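Local atomic coordinates of hypothetical protein yiiX (Escherichia coli, PDB entry 2IF6), a protein that is of unproven function but is probably a lipid-binding hydrolase related to the permuted papain-like C92 amidases. Residues R74-L79 and Q173-A178; Q4-D9 and E82-L87; D9-I14 and G35-R40. All coordinates share one frame; numbering follows the deposited sequence.

Contact 1 of 3, residues R74-L79 and Q173-A178; sequences RVEGGL and QLTTVA
Arg74 and Thr175 form an antiparallel hydrogen-bonded pair where strand 70-75 meets strand 174-180, the outermost strand on this side of the six-stranded antiparallel sheet. Two backbone bonds define the pair: Arg74 N donates to Thr175 O at 2.9 Å, and Thr175 N returns one to Arg74 O with an N-H...O angle of 165°. A third bond, Glu76 N to Gln173 O at 2.8 Å, continues the ladder one step past the end of strand 70-75. Between them lies the non-hydrogen-bonded pair Val75 and Leu174, whose CA atoms are 4.5 Å apart and whose side chains diverge.

Two side-chain crossings, each near a right angle, flank this ladder. Val177 meets Arg74 with CG1 3.6 Å from Arg74 CB, while its CG2 sits 3.9 Å above the guanidinium plane, displaced toward the rim. The bend of the Arg74 chain at chi3 (-54°) turns the guanidinium so that Val177 CG2 lies over one face while NE forms a salt bridge with Asp9 OD1. Toward the turn, Glu76 CG packs on Thr175 CB at 3.8 Å.

Farther out, Val177 and Ala178 both face Val72, a classic beta bulge in the edge strand. At the other end a type II turn from Val75 to Gly78 leads the chain away, closed by Gly78 N to Val75 O at 2.9 Å, and a water donates to both Glu76 O and Gln173 O.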
ATOM      1  N   ARG A  74      10.036  -2.815   7.597  1.00 15.31           N
ATOM      2  CA  ARG A  74      11.125  -3.379   6.790  1.00 14.51           C
ATOM      3  C   ARG A  74      11.269  -4.856   7.061  1.00 15.27           C
ATOM      4  O   ARG A  74      11.016  -5.314   8.181  1.00 14.68           O
ATOM      5  CB  ARG A  74      12.450  -2.656   7.158  1.00 16.07           C
ATOM      6  CG  ARG A  74      13.718  -3.319   6.542  1.00 14.30           C
ATOM      7  CD  ARG A  74      15.016  -2.583   6.943  1.00 15.53           C
ATOM      8  NE  ARG A  74      14.938  -1.154   6.617  1.00 20.08           N
ATOM      9  CZ  ARG A  74      15.725  -0.218   7.137  1.00 22.54           C
ATOM     10  NH1 ARG A  74      16.697  -0.580   7.994  1.00 21.27           N
ATOM     11  NH2 ARG A  74      15.573   1.060   6.765  1.00 19.18           N
ATOM     12  N   VAL A  75      11.747  -5.622   6.073  1.00 14.92           N
ATOM     13  CA  VAL A  75      11.953  -7.024   6.359  1.00 16.28           C
ATOM     14  C   VAL A  75      12.963  -7.138   7.499  1.00 16.62           C
ATOM     15  O   VAL A  75      14.002  -6.493   7.464  1.00 16.91           O
ATOM     16  CB  VAL A  75      12.419  -7.793   5.097  1.00 15.34           C
ATOM     17  CG1 VAL A  75      12.911  -9.194   5.490  1.00 17.60           C
ATOM     18  CG2 VAL A  75      11.256  -7.830   4.057  1.00 16.03           C
ATOM     19  N   GLU A  76      12.648  -7.960   8.497  1.00 16.37           N
ATOM     20  CA  GLU A  76      13.444  -8.034   9.711  1.00 17.46           C
ATOM     21  C   GLU A  76      14.857  -8.541   9.396  1.00 18.43           C
ATOM     22  O   GLU A  76      15.028  -9.567   8.674  1.00 16.37           O
ATOM     23  CB  GLU A  76      12.773  -8.922  10.770  1.00 17.39           C
ATOM     24  CG  GLU A  76      13.233  -8.495  12.178  1.00 18.27           C
ATOM     25  CD  GLU A  76      12.750  -9.396  13.263  1.00 23.72           C
ATOM     26  OE1 GLU A  76      11.896 -10.261  12.982  1.00 27.14           O
ATOM     27  OE2 GLU A  76      13.188  -9.211  14.412  1.00 24.74           O
ATOM     28  N   GLY A  77      15.845  -7.817   9.919  1.00 18.86           N
ATOM     29  CA  GLY A  77      17.274  -8.060   9.565  1.00 20.73           C
ATOM     30  C   GLY A  77      17.769  -7.404   8.271  1.00 21.50           C
ATOM     31  O   GLY A  77      18.975  -7.450   7.945  1.00 21.22           O
ATOM     32  N   GLY A  78      16.855  -6.759   7.548  1.00 20.71           N
ATOM     33  CA  GLY A  78      17.204  -5.994   6.350  1.00 20.61           C
ATOM     34  C   GLY A  78      17.299  -6.855   5.107  1.00 20.54           C
ATOM     35  O   GLY A  78      17.449  -8.103   5.199  1.00 20.96           O
ATOM     36  N   LEU A  79      17.203  -6.196   3.939  1.00 19.59           N
ATOM     37  CA  LEU A  79      17.430  -6.823   2.620  1.00 18.71           C
ATOM     38  C   LEU A  79      18.887  -6.617   2.196  1.00 19.45           C
ATOM     39  O   LEU A  79      19.517  -5.615   2.611  1.00 19.69           O
ATOM     40  CB  LEU A  79      16.538  -6.127   1.582  1.00 18.29           C
ATOM     41  CG  LEU A  79      15.043  -6.317   1.865  1.00 17.64           C
ATOM     42  CD1 LEU A  79      14.271  -5.714   0.741  1.00 17.03           C
ATOM     43  CD2 LEU A  79      14.676  -7.824   1.998  1.00 18.35           C
ATOM     44  N   GLN A 173       7.080 -11.146   8.043  1.00 19.24           N
ATOM     45  CA  GLN A 173       8.492 -10.811   7.768  1.00 19.47           C
ATOM     46  C   GLN A 173       8.918  -9.458   8.354  1.00 19.28           C
ATOM     47  O   GLN A 173      10.128  -9.210   8.512  1.00 19.52           O
ATOM     48  CB  GLN A 173       8.786 -10.886   6.256  1.00 18.63           C
ATOM     49  CG  GLN A 173       8.363 -12.197   5.605  1.00 19.99           C
ATOM     50  CD  GLN A 173       6.957 -12.146   4.994  1.00 21.86           C
ATOM     51  OE1 GLN A 173       6.060 -11.475   5.518  1.00 24.25           O
ATOM     52  NE2 GLN A 173       6.759 -12.876   3.897  1.00 21.65           N
ATOM     53  N   LEU A 174       7.949  -8.624   8.746  1.00 18.10           N
ATOM     54  CA  LEU A 174       8.202  -7.202   8.876  1.00 17.67           C
ATOM     55  C   LEU A 174       8.464  -6.768  10.289  1.00 16.84           C
ATOM     56  O   LEU A 174       7.931  -7.358  11.213  1.00 17.79           O
ATOM     57  CB  LEU A 174       7.051  -6.392   8.249  1.00 16.08           C
ATOM     58  CG  LEU A 174       6.725  -6.542   6.775  1.00 16.89           C
ATOM     59  CD1 LEU A 174       5.626  -5.553   6.403  1.00 13.25           C
ATOM     60  CD2 LEU A 174       7.959  -6.355   5.940  1.00 18.19           C
ATOM     61  N   THR A 175       9.309  -5.768  10.452  1.00 17.30           N
ATOM     62  CA  THR A 175       9.471  -5.127  11.731  1.00 18.39           C
ATOM     63  C   THR A 175       9.348  -3.620  11.508  1.00 17.64           C
ATOM     64  O   THR A 175       9.611  -3.154  10.397  1.00 18.05           O
ATOM     65  CB  THR A 175      10.898  -5.471  12.331  1.00 19.68           C
ATOM     66  OG1 THR A 175      10.965  -4.996  13.663  1.00 24.62           O
ATOM     67  CG2 THR A 175      12.031  -4.814  11.537  1.00 20.58           C
ATOM     68  N   THR A 176       9.031  -2.852  12.539  1.00 17.65           N
ATOM     69  CA  THR A 176       8.935  -1.408  12.362  1.00 17.32           C
ATOM     70  C   THR A 176      10.294  -0.711  12.514  1.00 18.31           C
ATOM     71  O   THR A 176      10.971  -0.892  13.530  1.00 18.23           O
ATOM     72  CB  THR A 176       7.989  -0.800  13.388  1.00 17.61           C
ATOM     73  OG1 THR A 176       6.698  -1.393  13.287  1.00 20.33           O
ATOM     74  CG2 THR A 176       7.920   0.701  13.218  1.00 16.95           C
ATOM     75  N   VAL A 177      10.658   0.130  11.551  1.00 17.33           N
ATOM     76  CA  VAL A 177      11.974   0.806  11.544  1.00 17.49           C
ATOM     77  C   VAL A 177      11.841   2.345  11.630  1.00 18.32           C
ATOM     78  O   VAL A 177      12.835   3.053  11.799  1.00 17.58           O
ATOM     79  CB  VAL A 177      12.819   0.408  10.310  1.00 17.78           C
ATOM     80  CG1 VAL A 177      13.144  -1.102  10.330  1.00 17.88           C
ATOM     81  CG2 VAL A 177      12.122   0.829   9.004  1.00 17.20           C
ATOM     82  N   ALA A 178      10.610   2.864  11.520  1.00 17.33           N
ATOM     83  CA  ALA A 178      10.395   4.311  11.693  1.00 17.73           C
ATOM     84  C   ALA A 178       8.961   4.558  12.041  1.00 19.18           C
ATOM     85  O   ALA A 178       8.071   3.856  11.541  1.00 18.98           O
ATOM     86  CB  ALA A 178      10.740   5.068  10.452  1.00 17.63           C
TER
HETATM   87  O   HOH W   1      12.429 -11.537   8.378  1.00 39.78           O

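Contact 2 of 3, residues Q4-D9 and E82-L87; sequences QPQTGD and EQQQKL
Thr7 and Gln84 bring the backbones together, their CA atoms 5.6 Å apart, where a type II beta turn from Gln6 to Asp9 abuts helix 81-91. The turn is closed by its own backbone bond, Asp9 N to Gln6 O at 3.0 Å. Asp9 also receives Gln6 N on OD2, and this donor approaches from above the carboxylate plane, 62° out of it, so the aspartate side chain adds a second tie across the turn.

Between turn and helix the direct contacts are by packing. Gln84 runs alongside Thr7 at a slant, its chain extended beyond CG, laying CG 3.4 Å from Thr7 O, while its CB lies 4.0 Å from Thr7 CB. The methyl CG2 of Thr7, anti to the backbone N, lies against the helix backbone, 3.5 Å from Gln84 O. The Gln6 and Gln84 amides have planes 28° apart, but Gln6 OE1 and Gln84 NE2 stay 4.0 Å from each other, beyond bonding distance. A polar link is supplied by one water, which accepts from Thr7 N and donates to Gln84 OE1 at 2.8 Å. Deeper in, Leu87 CD1 rests 3.7 Å from Gly8 CA. Gly8, with phi 98° in the turn, lets the methyl come this close to the backbone.

Around the contact, Thr7 OG1 bonds to Met39 N of strand 33-40, Gly8 O receives Tyr120 OH, and Leu87 packs on Val119 and Tyr120, wedging the turn between strand 33-40 and helices 81-91 and 112-124.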
ATOM      1  N   GLN A   4      17.221   5.241   8.432  1.00 23.28           N
ATOM      2  CA  GLN A   4      17.973   5.412   7.193  1.00 24.07           C
ATOM      3  C   GLN A   4      17.119   4.719   6.107  1.00 21.44           C
ATOM      4  O   GLN A   4      17.065   3.469   6.075  1.00 21.65           O
ATOM      5  CB  GLN A   4      19.323   4.680   7.368  1.00 24.40           C
ATOM      6  CG  GLN A   4      20.422   4.881   6.327  1.00 27.96           C
ATOM      7  CD  GLN A   4      21.653   3.969   6.627  1.00 29.61           C
ATOM      8  OE1 GLN A   4      21.644   2.745   6.336  1.00 35.71           O
ATOM      9  NE2 GLN A   4      22.689   4.558   7.250  1.00 33.67           N
ATOM     10  N   PRO A   5      16.406   5.500   5.255  1.00 18.51           N
ATOM     11  CA  PRO A   5      15.586   4.860   4.242  1.00 17.41           C
ATOM     12  C   PRO A   5      16.381   3.883   3.397  1.00 16.40           C
ATOM     13  O   PRO A   5      17.562   4.157   3.049  1.00 16.06           O
ATOM     14  CB  PRO A   5      15.065   6.043   3.387  1.00 16.90           C
ATOM     15  CG  PRO A   5      15.005   7.197   4.399  1.00 17.92           C
ATOM     16  CD  PRO A   5      16.242   6.974   5.252  1.00 19.15           C
ATOM     17  N   GLN A   6      15.770   2.737   3.137  1.00 15.90           N
ATOM     18  CA  GLN A   6      16.353   1.718   2.251  1.00 16.94           C
ATOM     19  C   GLN A   6      15.308   1.250   1.265  1.00 16.91           C
ATOM     20  O   GLN A   6      14.125   1.167   1.601  1.00 16.37           O
ATOM     21  CB  GLN A   6      16.899   0.520   3.058  1.00 17.48           C
ATOM     22  CG  GLN A   6      18.099   0.869   3.939  1.00 18.12           C
ATOM     23  CD  GLN A   6      18.469  -0.223   4.956  1.00 19.59           C
ATOM     24  OE1 GLN A   6      17.952  -1.308   4.920  1.00 20.17           O
ATOM     25  NE2 GLN A   6      19.375   0.095   5.871  1.00 25.21           N
ATOM     26  N   THR A   7      15.756   0.898   0.062  1.00 15.46           N
ATOM     27  CA  THR A   7      14.873   0.388  -0.970  1.00 15.95           C
ATOM     28  C   THR A   7      14.137  -0.851  -0.446  1.00 15.95           C
ATOM     29  O   THR A   7      14.763  -1.768   0.152  1.00 15.39           O
ATOM     30  CB  THR A   7      15.666  -0.022  -2.227  1.00 16.36           C
ATOM     31  OG1 THR A   7      16.238   1.156  -2.831  1.00 17.59           O
ATOM     32  CG2 THR A   7      14.724  -0.718  -3.218  1.00 15.20           C
ATOM     33  N   GLY A   8      12.830  -0.886  -0.669  1.00 15.72           N
ATOM     34  CA  GLY A   8      12.008  -1.931  -0.102  1.00 14.59           C
ATOM     35  C   GLY A   8      11.246  -1.593   1.179  1.00 15.72           C
ATOM     36  O   GLY A   8      10.289  -2.302   1.481  1.00 16.63           O
ATOM     37  N   ASP A   9      11.654  -0.562   1.944  1.00 14.93           N
ATOM     38  CA  ASP A   9      10.922  -0.183   3.164  1.00 14.10           C
ATOM     39  C   ASP A   9       9.485   0.152   2.761  1.00 13.78           C
ATOM     40  O   ASP A   9       9.261   0.820   1.730  1.00 13.34           O
ATOM     41  CB  ASP A   9      11.529   1.056   3.877  1.00 14.31           C
ATOM     42  CG  ASP A   9      12.887   0.789   4.469  1.00 14.91           C
ATOM     43  OD1 ASP A   9      13.360  -0.404   4.470  1.00 15.11           O
ATOM     44  OD2 ASP A   9      13.493   1.785   4.925  1.00 15.80           O
ATOM     45  N   GLU A  82      21.480  -7.012  -3.341  1.00 20.26           N
ATOM     46  CA  GLU A  82      20.890  -7.763  -4.445  1.00 22.64           C
ATOM     47  C   GLU A  82      19.331  -7.846  -4.379  1.00 21.10           C
ATOM     48  O   GLU A  82      18.622  -7.703  -5.405  1.00 21.07           O
ATOM     49  CB  GLU A  82      21.505  -9.169  -4.448  1.00 23.03           C
ATOM     50  CG  GLU A  82      21.168  -9.999  -5.706  1.00 27.49           C
ATOM     51  CD  GLU A  82      21.656 -11.446  -5.604  1.00 30.00           C
ATOM     52  OE1 GLU A  82      22.790 -11.670  -5.092  1.00 38.09           O
ATOM     53  OE2 GLU A  82      20.895 -12.366  -6.017  1.00 39.30           O
ATOM     54  N   GLN A  83      18.806  -8.099  -3.184  1.00 19.60           N
ATOM     55  CA  GLN A  83      17.350  -8.119  -2.975  1.00 19.72           C
ATOM     56  C   GLN A  83      16.753  -6.745  -3.312  1.00 18.99           C
ATOM     57  O   GLN A  83      15.794  -6.656  -4.051  1.00 18.20           O
ATOM     58  CB  GLN A  83      17.023  -8.515  -1.542  1.00 19.44           C
ATOM     59  CG  GLN A  83      17.294  -9.999  -1.266  1.00 19.83           C
ATOM     60  CD  GLN A  83      17.045 -10.374   0.162  1.00 20.69           C
ATOM     61  OE1 GLN A  83      17.605  -9.778   1.092  1.00 20.35           O
ATOM     62  NE2 GLN A  83      16.209 -11.389   0.359  1.00 24.86           N
ATOM     63  N   GLN A  84      17.358  -5.688  -2.781  1.00 18.11           N
ATOM     64  CA  GLN A  84      16.933  -4.318  -3.073  1.00 20.73           C
ATOM     65  C   GLN A  84      16.894  -3.996  -4.585  1.00 20.70           C
ATOM     66  O   GLN A  84      15.921  -3.409  -5.069  1.00 22.03           O
ATOM     67  CB  GLN A  84      17.814  -3.343  -2.288  1.00 20.17           C
ATOM     68  CG  GLN A  84      17.647  -3.420  -0.771  1.00 20.20           C
ATOM     69  CD  GLN A  84      18.619  -2.459  -0.058  1.00 23.13           C
ATOM     70  OE1 GLN A  84      19.157  -1.554  -0.677  1.00 30.55           O
ATOM     71  NE2 GLN A  84      18.835  -2.654   1.223  1.00 25.48           N
ATOM     72  N   GLN A  85      17.950  -4.366  -5.320  1.00 22.22           N
ATOM     73  CA  GLN A  85      18.030  -4.198  -6.778  1.00 23.37           C
ATOM     74  C   GLN A  85      16.946  -5.005  -7.508  1.00 22.59           C
ATOM     75  O   GLN A  85      16.479  -4.599  -8.579  1.00 21.92           O
ATOM     76  CB  GLN A  85      19.405  -4.631  -7.323  1.00 23.26           C
ATOM     77  CG  GLN A  85      20.528  -3.626  -7.022  1.00 25.99           C
ATOM     78  CD  GLN A  85      21.947  -4.142  -7.281  1.00 28.17           C
ATOM     79  OE1 GLN A  85      22.163  -5.299  -7.703  1.00 32.95           O
ATOM     80  NE2 GLN A  85      22.932  -3.274  -7.018  1.00 30.65           N
ATOM     81  N   LYS A  86      16.553  -6.148  -6.957  1.00 21.59           N
ATOM     82  CA  LYS A  86      15.455  -6.901  -7.588  1.00 22.03           C
ATOM     83  C   LYS A  86      14.095  -6.214  -7.377  1.00 21.05           C
ATOM     84  O   LYS A  86      13.265  -6.171  -8.305  1.00 20.53           O
ATOM     85  CB  LYS A  86      15.428  -8.354  -7.118  1.00 22.60           C
ATOM     86  CG  LYS A  86      16.572  -9.177  -7.675  1.00 26.07           C
ATOM     87  CD  LYS A  86      16.593 -10.572  -7.061  1.00 32.32           C
ATOM     88  CE  LYS A  86      17.778 -11.386  -7.584  1.00 36.17           C
ATOM     89  NZ  LYS A  86      17.747 -12.787  -7.056  1.00 39.54           N
ATOM     90  N   LEU A  87      13.870  -5.668  -6.179  1.00 19.41           N
ATOM     91  CA  LEU A  87      12.630  -4.888  -5.927  1.00 18.73           C
ATOM     92  C   LEU A  87      12.573  -3.676  -6.836  1.00 18.66           C
ATOM     93  O   LEU A  87      11.544  -3.423  -7.478  1.00 17.93           O
ATOM     94  CB  LEU A  87      12.530  -4.436  -4.467  1.00 19.27           C
ATOM     95  CG  LEU A  87      12.258  -5.550  -3.450  1.00 19.01           C
ATOM     96  CD1 LEU A  87      12.583  -5.010  -2.084  1.00 17.22           C
ATOM     97  CD2 LEU A  87      10.831  -6.166  -3.520  1.00 18.82           C
TER
HETATM   98  O   HOH W   2      18.706   1.117  -0.190  1.00 19.74           O

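Contact 3 of 3, residues D9-I14 and G35-R40; sequences DIIFQI and GMLVMR
Strand 10-13 pairs with strand 33-40 in the middle of the six-stranded antiparallel sheet, and Ile10 with Met36 and Ile11 with Gly35 set the register. The short strand axes come within 4.8 Å at 135° between their directions, well short of exactly antiparallel, a strong twist between the strands.

Three backbone bonds hold the junction. Leu37 N donates to Asp9 O at 2.7 Å with an N-H...O angle of 174°. Ile11 N gives to Gly35 O at 2.9 Å, and Gly35 N answers to Ile11 O from within the carbonyl plane.

On the face of Ile11, its CG2 touches Leu37 CD2 at 3.8 Å. Leu37 also lays CD2 3.5 Å from Asp9 O, so its side chain leans over the peptide oxygen that its own N-H binds. With CG1 anti to the backbone N (chi1 -173°), Ile11 CG2 falls between N and the carbonyl carbon and lies 3.5 Å from Gly35 O. Ile10 and Met36 project to the other face, where Ile10 CG2 approaches Gly35 O at 3.6 Å while the end of Met36 leads away.

Gly35 adjoins a possible Cys112-His33-Glu48 triad, a geometric pattern consistent with a papain-like enzyme. Ile10 and Met36 pack on helix 112-124, and on the opposite face Ile11 touches Val46 of strand 43-49 as well as Tyr70 and Val72 of strand 70-75.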
ATOM      1  N   ASP A   9      11.654  -0.562   1.944  1.00 14.93           N
ATOM      2  CA  ASP A   9      10.922  -0.183   3.164  1.00 14.10           C
ATOM      3  C   ASP A   9       9.485   0.152   2.761  1.00 13.78           C
ATOM      4  O   ASP A   9       9.261   0.820   1.730  1.00 13.34           O
ATOM      5  CB  ASP A   9      11.529   1.056   3.877  1.00 14.31           C
ATOM      6  CG  ASP A   9      12.887   0.789   4.469  1.00 14.91           C
ATOM      7  OD1 ASP A   9      13.360  -0.404   4.470  1.00 15.11           O
ATOM      8  OD2 ASP A   9      13.493   1.785   4.925  1.00 15.80           O
ATOM      9  N   ILE A  10       8.529  -0.349   3.514  1.00 13.08           N
ATOM     10  CA  ILE A  10       7.129  -0.130   3.153  1.00 15.09           C
ATOM     11  C   ILE A  10       6.591   0.917   4.091  1.00 14.18           C
ATOM     12  O   ILE A  10       6.704   0.769   5.304  1.00 13.74           O
ATOM     13  CB  ILE A  10       6.313  -1.435   3.235  1.00 14.47           C
ATOM     14  CG1 ILE A  10       7.009  -2.533   2.391  1.00 16.56           C
ATOM     15  CG2 ILE A  10       4.868  -1.185   2.741  1.00 16.37           C
ATOM     16  CD1 ILE A  10       6.437  -3.983   2.596  1.00 17.83           C
ATOM     17  N   ILE A  11       5.990   1.963   3.530  1.00 12.72           N
ATOM     18  CA  ILE A  11       5.600   3.111   4.324  1.00 12.70           C
ATOM     19  C   ILE A  11       4.073   3.282   4.271  1.00 12.78           C
ATOM     20  O   ILE A  11       3.476   3.037   3.223  1.00 12.06           O
ATOM     21  CB  ILE A  11       6.377   4.389   3.854  1.00 12.44           C
ATOM     22  CG1 ILE A  11       6.114   5.576   4.803  1.00 12.66           C
ATOM     23  CG2 ILE A  11       6.107   4.700   2.387  1.00 15.18           C
ATOM     24  CD1 ILE A  11       7.107   6.704   4.713  1.00 14.35           C
ATOM     25  N   PHE A  12       3.464   3.716   5.381  1.00 11.85           N
ATOM     26  CA  PHE A  12       1.996   3.743   5.503  1.00 12.26           C
ATOM     27  C   PHE A  12       1.606   5.131   6.018  1.00 13.23           C
ATOM     28  O   PHE A  12       2.367   5.755   6.774  1.00 13.21           O
ATOM     29  CB  PHE A  12       1.529   2.669   6.502  1.00 11.66           C
ATOM     30  CG  PHE A  12       1.917   1.248   6.124  1.00 13.66           C
ATOM     31  CD1 PHE A  12       0.992   0.412   5.543  1.00 12.03           C
ATOM     32  CD2 PHE A  12       3.207   0.749   6.372  1.00 12.76           C
ATOM     33  CE1 PHE A  12       1.342  -0.890   5.169  1.00 16.17           C
ATOM     34  CE2 PHE A  12       3.545  -0.604   5.988  1.00 12.39           C
ATOM     35  CZ  PHE A  12       2.603  -1.377   5.439  1.00 14.13           C
ATOM     36  N   GLN A  13       0.430   5.606   5.612  1.00 12.68           N
ATOM     37  CA  GLN A  13      -0.063   6.884   6.050  1.00 14.38           C
ATOM     38  C   GLN A  13      -1.589   6.853   6.009  1.00 15.58           C
ATOM     39  O   GLN A  13      -2.188   5.902   5.496  1.00 14.70           O
ATOM     40  CB  GLN A  13       0.479   8.007   5.134  1.00 14.69           C
ATOM     41  CG  GLN A  13      -0.136   8.001   3.725  1.00 14.05           C
ATOM     42  CD  GLN A  13       0.389   9.075   2.783  1.00 13.59           C
ATOM     43  OE1 GLN A  13      -0.124   9.177   1.683  1.00 16.63           O
ATOM     44  NE2 GLN A  13       1.380   9.881   3.199  1.00 14.49           N
ATOM     45  N   ILE A  14      -2.178   7.932   6.507  1.00 16.70           N
ATOM     46  CA  ILE A  14      -3.607   8.179   6.405  1.00 18.78           C
ATOM     47  C   ILE A  14      -3.828   9.063   5.190  1.00 19.07           C
ATOM     48  O   ILE A  14      -3.428  10.250   5.169  1.00 18.96           O
ATOM     49  CB  ILE A  14      -4.150   8.960   7.631  1.00 18.93           C
ATOM     50  CG1 ILE A  14      -3.782   8.281   8.958  1.00 19.76           C
ATOM     51  CG2 ILE A  14      -5.667   9.140   7.509  1.00 20.34           C
ATOM     52  CD1 ILE A  14      -4.112   9.181  10.150  1.00 20.24           C
ATOM     53  N   GLY A  35       3.142   2.814   0.210  1.00 14.63           N
ATOM     54  CA  GLY A  35       4.053   2.785  -0.940  1.00 15.51           C
ATOM     55  C   GLY A  35       5.342   2.115  -0.494  1.00 14.99           C
ATOM     56  O   GLY A  35       5.470   1.715   0.692  1.00 14.50           O
ATOM     57  N   MET A  36       6.286   1.982  -1.421  1.00 14.29           N
ATOM     58  CA  MET A  36       7.549   1.290  -1.112  1.00 14.15           C
ATOM     59  C   MET A  36       8.679   2.222  -1.453  1.00 13.14           C
ATOM     60  O   MET A  36       8.678   2.852  -2.541  1.00 12.70           O
ATOM     61  CB  MET A  36       7.672  -0.013  -1.923  1.00 13.66           C
ATOM     62  CG  MET A  36       9.004  -0.889  -1.725  1.00 14.79           C
ATOM     63  SD  MET A  36       9.087  -2.220  -2.958  1.00 12.89           S
ATOM     64  CE  MET A  36       9.773  -1.338  -4.408  1.00 14.49           C
ATOM     65  N   LEU A  37       9.638   2.319  -0.542  1.00 13.86           N
ATOM     66  CA  LEU A  37      10.806   3.186  -0.735  1.00 14.49           C
ATOM     67  C   LEU A  37      11.646   2.625  -1.895  1.00 14.68           C
ATOM     68  O   LEU A  37      11.816   1.408  -2.005  1.00 13.59           O
ATOM     69  CB  LEU A  37      11.651   3.272   0.537  1.00 14.92           C
ATOM     70  CG  LEU A  37      11.360   4.336   1.620  1.00 15.11           C
ATOM     71  CD1 LEU A  37      11.740   5.703   1.117  1.00 16.07           C
ATOM     72  CD2 LEU A  37       9.896   4.283   2.076  1.00 17.28           C
ATOM     73  N   VAL A  38      12.102   3.525  -2.782  1.00 14.10           N
ATOM     74  CA  VAL A  38      13.138   3.198  -3.781  1.00 16.47           C
ATOM     75  C   VAL A  38      14.184   4.329  -3.717  1.00 17.37           C
ATOM     76  O   VAL A  38      13.836   5.519  -3.882  1.00 17.98           O
ATOM     77  CB  VAL A  38      12.595   3.010  -5.210  1.00 17.47           C
ATOM     78  CG1 VAL A  38      13.747   2.766  -6.198  1.00 17.55           C
ATOM     79  CG2 VAL A  38      11.657   1.843  -5.268  1.00 16.67           C
ATOM     80  N   MET A  39      15.429   3.965  -3.411  1.00 16.74           N
ATOM     81  CA  MET A  39      16.545   4.904  -3.444  1.00 18.16           C
ATOM     82  C   MET A  39      16.999   5.071  -4.889  1.00 19.35           C
ATOM     83  O   MET A  39      17.389   4.114  -5.564  1.00 20.64           O
ATOM     84  CB  MET A  39      17.693   4.476  -2.513  1.00 18.65           C
ATOM     85  CG  MET A  39      17.242   4.108  -1.104  1.00 18.12           C
ATOM     86  SD  MET A  39      16.219   5.345  -0.235  1.00 16.14           S
ATOM     87  CE  MET A  39      17.436   6.591   0.038  1.00 19.50           C
ATOM     88  N   ARG A  40      16.877   6.289  -5.396  1.00 19.56           N
ATOM     89  CA  ARG A  40      17.283   6.585  -6.767  1.00 19.05           C
ATOM     90  C   ARG A  40      18.404   7.601  -6.688  1.00 18.31           C
ATOM     91  O   ARG A  40      18.230   8.680  -6.126  1.00 17.61           O
ATOM     92  CB  ARG A  40      16.118   7.131  -7.566  1.00 18.35           C
ATOM     93  CG  ARG A  40      14.897   6.215  -7.608  1.00 20.46           C
ATOM     94  CD  ARG A  40      13.731   6.989  -8.217  1.00 19.12           C
ATOM     95  NE  ARG A  40      13.775   7.070  -9.674  1.00 18.48           N
ATOM     96  CZ  ARG A  40      13.177   8.026 -10.390  1.00 20.42           C
ATOM     97  NH1 ARG A  40      12.502   9.007  -9.789  1.00 18.60           N
ATOM     98  NH2 ARG A  40      13.246   8.024 -11.700  1.00 20.31           N
TER

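How the contacts relate
Contacts 1 and 3 belong to the same six-stranded sheet: strand 70-75 lies between strand 10-13 and edge strand 174-180, so the two contacts, with centres about 12 Å apart, are separated by the pairing of strands 10-13 and 70-75. Contact 2 is about 10 Å from contact 3, centre to centre, and shares Asp9 with it, the turn running directly into strand 10-13. The Arg74 NE to Asp9 OD1 salt bridge, 2.8 Å, ties contact 1 to both others. Along the chain contact 3 closes first, within the span bridged by contact 2, and contact 1 opens before contact 2 closes. Sheet edge, sheet centre and helix 81-91 are thus joined within one papain-like family region.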